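Local atomic coordinates of xylose isomerase-like TIM barrel domain-containing protein (Thermus thermophilus, PDB entry 3AYV), a protein that is of unknown function but binds several zinc ions and, as in related AP endonucleases, may act on phosphodiester bonds, possibly in protection against oxidative stress. Residues Leu157-Phe169 and Pro183-Asp196. Residues are numbered along the deposited sequence; the frame is centred on the assembly and turned at random.
Sequences LGFCFDAAHARVF and PEHLHLNDTDGVYD. With ZN (zinc ion), chain F; ZN (zinc ion), chain G.
Phe159 O accepts from Glu184 N where two neighbouring parallel strands of the TIM barrel, 158-162 and 185-188, run side by side, their axes 19° apart. Phe159 CD2 packs on Pro183 CB (3.6 Å), the two side chains pointing the same way. Cys160 SG stands opposite its own backbone N (chi1 172°), which carries it over the face of the His187 imidazole, 3.4 Å from the centroid. Phe161 pairs twice, its N giving to His185 O and its O taking His187 N (2.9 Å). Asp162 OD2 and His187 ND1 bind one zinc, which Glu136, Glu223 and two waters also bind; carboxylate and imidazole planes stand 83° apart, and His187 NE2 bonds to Glu27. Asp162 OD1 caps helix 163-169, accepting from His165 N. Ala164 CB faces Asn189 OD1. His165, its ND1 held by Asn137, binds a second zinc through NE2 (2.2 Å), joined by Asp196 OD2 (2.1 Å) and His198. Val168 CG1 meets Thr191 OG1 tip to tip (3.4 Å). That hydroxyl accepts from Gly193 N in an ST turn and donates to Tyr195 O (2.6 Å), so an alanine here would probably leave both backbone groups without this mate and the loop leading to Asp196 less fixed. Phe169 CZ lies 4.0 Å from Asp196 CB.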
loop_
_atom_site.group_PDB
_atom_site.type_symbol
_atom_site.label_atom_id
_atom_site.label_comp_id
_atom_site.label_asym_id
_atom_site.label_seq_id
_atom_site.Cartn_x
_atom_site.Cartn_y
_atom_site.Cartn_z
ATOM N N LEU A 157 5.711 6.948 11.056
ATOM C CA LEU A 157 5.273 5.862 10.165
ATOM C C LEU A 157 3.755 5.804 10.154
ATOM O O LEU A 157 3.118 5.745 11.214
ATOM C CB LEU A 157 5.840 4.541 10.671
ATOM C CG LEU A 157 5.528 3.293 9.869
ATOM C CD1 LEU A 157 6.148 3.433 8.467
ATOM C CD2 LEU A 157 6.079 2.082 10.647
ATOM N N GLY A 158 3.163 5.817 8.966
ATOM C CA GLY A 158 1.712 5.736 8.884
ATOM C C GLY A 158 1.274 4.312 8.545
ATOM O O GLY A 158 2.119 3.439 8.317
ATOM N N PHE A 159 -0.045 4.119 8.484
ATOM C CA PHE A 159 -0.671 2.830 8.216
ATOM C C PHE A 159 -1.577 2.910 6.975
ATOM O O PHE A 159 -2.343 3.871 6.809
ATOM C CB PHE A 159 -1.472 2.384 9.446
ATOM C CG PHE A 159 -2.253 1.100 9.233
ATOM C CD1 PHE A 159 -1.601 -0.065 8.821
ATOM C CD2 PHE A 159 -3.641 1.067 9.427
ATOM C CE1 PHE A 159 -2.317 -1.260 8.588
ATOM C CE2 PHE A 159 -4.363 -0.123 9.231
ATOM C CZ PHE A 159 -3.695 -1.287 8.804
ATOM N N CYS A 160 -1.443 1.921 6.091
ATOM C CA CYS A 160 -2.317 1.757 4.938
ATOM C C CYS A 160 -3.147 0.490 5.171
ATOM O O CYS A 160 -2.582 -0.600 5.325
ATOM C CB CYS A 160 -1.472 1.615 3.660
ATOM S SG CYS A 160 -2.502 1.183 2.202
ATOM N N PHE A 161 -4.473 0.620 5.194
ATOM C CA PHE A 161 -5.341 -0.524 5.433
ATOM C C PHE A 161 -5.824 -1.102 4.114
ATOM O O PHE A 161 -6.435 -0.401 3.293
ATOM C CB PHE A 161 -6.559 -0.135 6.290
ATOM C CG PHE A 161 -7.569 -1.261 6.510
ATOM C CD1 PHE A 161 -7.164 -2.545 6.877
ATOM C CD2 PHE A 161 -8.940 -1.017 6.342
ATOM C CE1 PHE A 161 -8.111 -3.551 7.081
ATOM C CE2 PHE A 161 -9.888 -1.999 6.567
ATOM C CZ PHE A 161 -9.476 -3.284 6.932
ATOM N N ASP A 162 -5.583 -2.401 3.957
ATOM C CA ASP A 162 -6.118 -3.173 2.869
ATOM C C ASP A 162 -7.087 -4.188 3.429
ATOM O O ASP A 162 -6.660 -5.176 4.026
ATOM C CB ASP A 162 -4.982 -3.886 2.135
ATOM C CG ASP A 162 -5.463 -4.569 0.859
ATOM O OD1 ASP A 162 -6.402 -5.381 0.891
ATOM O OD2 ASP A 162 -4.914 -4.273 -0.197
ATOM N N ALA A 163 -8.386 -3.959 3.243
ATOM C CA ALA A 163 -9.410 -4.804 3.882
ATOM C C ALA A 163 -9.434 -6.237 3.346
ATOM O O ALA A 163 -9.718 -7.169 4.092
ATOM C CB ALA A 163 -10.819 -4.154 3.764
ATOM N N ALA A 164 -9.155 -6.398 2.060
ATOM C CA ALA A 164 -9.138 -7.740 1.464
ATOM C C ALA A 164 -8.003 -8.591 2.049
ATOM O O ALA A 164 -8.183 -9.790 2.288
ATOM C CB ALA A 164 -9.024 -7.649 -0.047
ATOM N N HIS A 165 -6.836 -7.982 2.277
ATOM C CA HIS A 165 -5.754 -8.729 2.896
ATOM C C HIS A 165 -6.176 -9.197 4.270
ATOM O O HIS A 165 -5.874 -10.330 4.647
ATOM C CB HIS A 165 -4.480 -7.885 3.002
ATOM C CG HIS A 165 -3.839 -7.595 1.684
ATOM N ND1 HIS A 165 -2.765 -6.742 1.559
ATOM C CD2 HIS A 165 -4.139 -8.020 0.426
ATOM C CE1 HIS A 165 -2.421 -6.657 0.283
ATOM N NE2 HIS A 165 -3.245 -7.420 -0.421
ATOM N N ALA A 166 -6.859 -8.343 5.040
ATOM C CA ALA A 166 -7.351 -8.780 6.353
ATOM C C ALA A 166 -8.339 -9.957 6.221
ATOM O O ALA A 166 -8.289 -10.931 6.978
ATOM C CB ALA A 166 -7.998 -7.607 7.101
ATOM N N ARG A 167 -9.201 -9.868 5.222
ATOM C CA ARG A 167 -10.258 -10.867 5.043
ATOM C C ARG A 167 -9.695 -12.198 4.593
ATOM O O ARG A 167 -10.112 -13.239 5.106
ATOM C CB ARG A 167 -11.272 -10.364 4.015
ATOM C CG ARG A 167 -12.444 -11.339 3.722
ATOM C CD ARG A 167 -13.282 -11.697 4.948
ATOM N NE ARG A 167 -14.419 -12.552 4.557
ATOM C CZ ARG A 167 -15.689 -12.148 4.518
ATOM N NH1 ARG A 167 -16.005 -10.903 4.861
ATOM N NH2 ARG A 167 -16.651 -12.998 4.143
ATOM N N VAL A 168 -8.761 -12.185 3.639
ATOM C CA VAL A 168 -8.292 -13.454 3.090
ATOM C C VAL A 168 -7.010 -14.001 3.730
ATOM O O VAL A 168 -6.793 -15.214 3.710
ATOM C CB VAL A 168 -8.194 -13.462 1.550
ATOM C CG1 VAL A 168 -9.526 -12.939 0.915
ATOM C CG2 VAL A 168 -7.023 -12.655 1.050
ATOM N N PHE A 169 -6.184 -13.141 4.323
ATOM C CA PHE A 169 -4.887 -13.619 4.844
ATOM C C PHE A 169 -4.760 -13.653 6.391
ATOM O O PHE A 169 -3.906 -14.381 6.918
ATOM C CB PHE A 169 -3.727 -12.808 4.258
ATOM C CG PHE A 169 -3.606 -12.878 2.758
ATOM C CD1 PHE A 169 -3.688 -14.102 2.082
ATOM C CD2 PHE A 169 -3.417 -11.715 2.021
ATOM C CE1 PHE A 169 -3.557 -14.172 0.694
ATOM C CE2 PHE A 169 -3.273 -11.773 0.610
ATOM C CZ PHE A 169 -3.350 -13.009 -0.042
ATOM N N PRO A 183 -5.834 4.231 9.799
ATOM C CA PRO A 183 -5.198 4.333 8.479
ATOM C C PRO A 183 -5.378 5.704 7.836
ATOM O O PRO A 183 -6.505 6.232 7.799
ATOM C CB PRO A 183 -5.929 3.259 7.638
ATOM C CG PRO A 183 -7.232 3.029 8.340
ATOM C CD PRO A 183 -6.943 3.254 9.825
ATOM N N GLU A 184 -4.298 6.259 7.314
ATOM C CA GLU A 184 -4.399 7.501 6.588
ATOM C C GLU A 184 -4.537 7.267 5.088
ATOM O O GLU A 184 -4.732 8.214 4.328
ATOM C CB GLU A 184 -3.233 8.444 6.936
ATOM C CG GLU A 184 -1.871 8.016 6.429
ATOM C CD GLU A 184 -0.739 8.701 7.170
ATOM O OE1 GLU A 184 0.021 9.419 6.504
ATOM O OE2 GLU A 184 -0.607 8.503 8.400
ATOM N N HIS A 185 -4.486 5.987 4.686
ATOM C CA HIS A 185 -4.351 5.592 3.286
ATOM C C HIS A 185 -5.110 4.289 3.200
ATOM O O HIS A 185 -4.954 3.412 4.063
ATOM C CB HIS A 185 -2.873 5.338 2.984
ATOM C CG HIS A 185 -2.464 5.602 1.575
ATOM N ND1 HIS A 185 -2.126 4.593 0.699
ATOM C CD2 HIS A 185 -2.281 6.760 0.902
ATOM C CE1 HIS A 185 -1.746 5.118 -0.453
ATOM N NE2 HIS A 185 -1.850 6.435 -0.359
ATOM N N LEU A 186 -5.975 4.163 2.200
ATOM C CA LEU A 186 -6.752 2.935 2.068
ATOM C C LEU A 186 -6.534 2.299 0.726
ATOM O O LEU A 186 -6.525 2.986 -0.306
ATOM C CB LEU A 186 -8.250 3.167 2.326
ATOM C CG LEU A 186 -8.486 3.324 3.832
ATOM C CD1 LEU A 186 -8.563 4.798 4.191
ATOM C CD2 LEU A 186 -9.695 2.517 4.346
ATOM N N HIS A 187 -6.303 0.989 0.755
ATOM C CA HIS A 187 -6.225 0.193 -0.460
ATOM C C HIS A 187 -7.569 -0.475 -0.645
ATOM O O HIS A 187 -7.994 -1.275 0.191
ATOM C CB HIS A 187 -5.103 -0.837 -0.344
ATOM C CG HIS A 187 -3.760 -0.299 -0.720
ATOM N ND1 HIS A 187 -2.642 -1.096 -0.807
ATOM C CD2 HIS A 187 -3.357 0.949 -1.065
ATOM C CE1 HIS A 187 -1.596 -0.360 -1.145
ATOM N NE2 HIS A 187 -2.005 0.883 -1.322
ATOM N N LEU A 188 -8.247 -0.119 -1.732
ATOM C CA LEU A 188 -9.637 -0.528 -1.942
ATOM C C LEU A 188 -9.806 -1.499 -3.086
ATOM O O LEU A 188 -9.262 -1.291 -4.167
ATOM C CB LEU A 188 -10.506 0.688 -2.222
ATOM C CG LEU A 188 -10.565 1.753 -1.111
ATOM C CD1 LEU A 188 -11.479 2.862 -1.648
ATOM C CD2 LEU A 188 -11.141 1.164 0.151
ATOM N N ASN A 189 -10.556 -2.557 -2.814
ATOM C CA ASN A 189 -11.023 -3.497 -3.830
ATOM C C ASN A 189 -11.988 -4.446 -3.142
ATOM O O ASN A 189 -12.291 -4.231 -1.966
ATOM C CB ASN A 189 -9.848 -4.224 -4.526
ATOM C CG ASN A 189 -8.947 -4.979 -3.558
ATOM O OD1 ASN A 189 -9.413 -5.554 -2.570
ATOM N ND2 ASN A 189 -7.641 -4.976 -3.841
ATOM N N ASP A 190 -12.481 -5.464 -3.860
ATOM C CA ASP A 190 -13.307 -6.478 -3.235
ATOM C C ASP A 190 -12.796 -7.892 -3.541
ATOM O O ASP A 190 -11.978 -8.100 -4.440
ATOM C CB ASP A 190 -14.790 -6.316 -3.615
ATOM C CG ASP A 190 -15.726 -6.603 -2.448
ATOM O OD1 ASP A 190 -15.306 -7.265 -1.472
ATOM O OD2 ASP A 190 -16.925 -6.231 -2.524
ATOM N N THR A 191 -13.288 -8.835 -2.761
ATOM C CA THR A 191 -12.827 -10.209 -2.795
ATOM C C THR A 191 -14.040 -11.105 -2.553
ATOM O O THR A 191 -15.029 -10.679 -1.945
ATOM C CB THR A 191 -11.764 -10.470 -1.700
ATOM O OG1 THR A 191 -11.551 -11.887 -1.583
ATOM C CG2 THR A 191 -12.208 -9.911 -0.328
ATOM N N ASP A 192 -13.955 -12.344 -3.026
ATOM C CA ASP A 192 -14.946 -13.363 -2.688
ATOM C C ASP A 192 -14.776 -13.967 -1.293
ATOM O O ASP A 192 -15.548 -14.848 -0.887
ATOM C CB ASP A 192 -14.948 -14.461 -3.764
ATOM C CG ASP A 192 -13.579 -15.139 -3.953
ATOM O OD1 ASP A 192 -12.607 -14.860 -3.218
ATOM O OD2 ASP A 192 -13.485 -15.985 -4.867
ATOM N N GLY A 193 -13.767 -13.496 -0.554
ATOM C CA GLY A 193 -13.474 -14.016 0.749
ATOM C C GLY A 193 -12.519 -15.186 0.749
ATOM O O GLY A 193 -12.239 -15.736 1.816
ATOM N N VAL A 194 -12.049 -15.580 -0.438
ATOM C CA VAL A 194 -11.139 -16.726 -0.573
ATOM C C VAL A 194 -9.788 -16.305 -1.148
ATOM O O VAL A 194 -8.741 -16.629 -0.576
ATOM C CB VAL A 194 -11.752 -17.862 -1.451
ATOM C CG1 VAL A 194 -10.772 -19.064 -1.528
ATOM C CG2 VAL A 194 -13.097 -18.316 -0.865
ATOM N N TYR A 195 -9.807 -15.584 -2.262
ATOM C CA TYR A 195 -8.589 -15.098 -2.888
ATOM C C TYR A 195 -8.547 -13.576 -2.859
ATOM O O TYR A 195 -9.596 -12.923 -2.858
ATOM C CB TYR A 195 -8.463 -15.572 -4.346
ATOM C CG TYR A 195 -8.399 -17.062 -4.409
ATOM C CD1 TYR A 195 -7.214 -17.736 -4.115
ATOM C CD2 TYR A 195 -9.536 -17.809 -4.705
ATOM C CE1 TYR A 195 -7.165 -19.133 -4.105
ATOM C CE2 TYR A 195 -9.492 -19.196 -4.736
ATOM C CZ TYR A 195 -8.299 -19.849 -4.433
ATOM O OH TYR A 195 -8.244 -21.222 -4.428
ATOM N N ASP A 196 -7.341 -13.032 -2.906
ATOM C CA ASP A 196 -7.160 -11.597 -3.058
ATOM C C ASP A 196 -7.445 -11.192 -4.509
ATOM O O ASP A 196 -6.542 -11.077 -5.327
ATOM C CB ASP A 196 -5.747 -11.215 -2.648
ATOM C CG ASP A 196 -5.574 -9.719 -2.479
ATOM O OD1 ASP A 196 -6.537 -8.969 -2.222
ATOM O OD2 ASP A 196 -4.434 -9.311 -2.614
HETATM ZN ZN ZN F . -3.044 -3.483 -0.812
HETATM ZN ZN ZN G . -3.762 -7.282 -2.608
HETATM O O HOH W 1 -1.760 6.198 9.387
HETATM O O HOH W 2 -9.208 -1.324 2.537
HETATM O O HOH W 3 -5.902 -6.418 -2.006
HETATM O O HOH W 4 -9.101 -4.279 -0.193
HETATM O O HOH W 5 -12.993 -14.900 4.411
HETATM O O HOH W 6 -1.114 -3.348 -2.438
HETATM O O HOH W 7 -3.167 -5.186 -2.528
HETATM O O HOH W 8 -1.806 -8.022 -3.239
#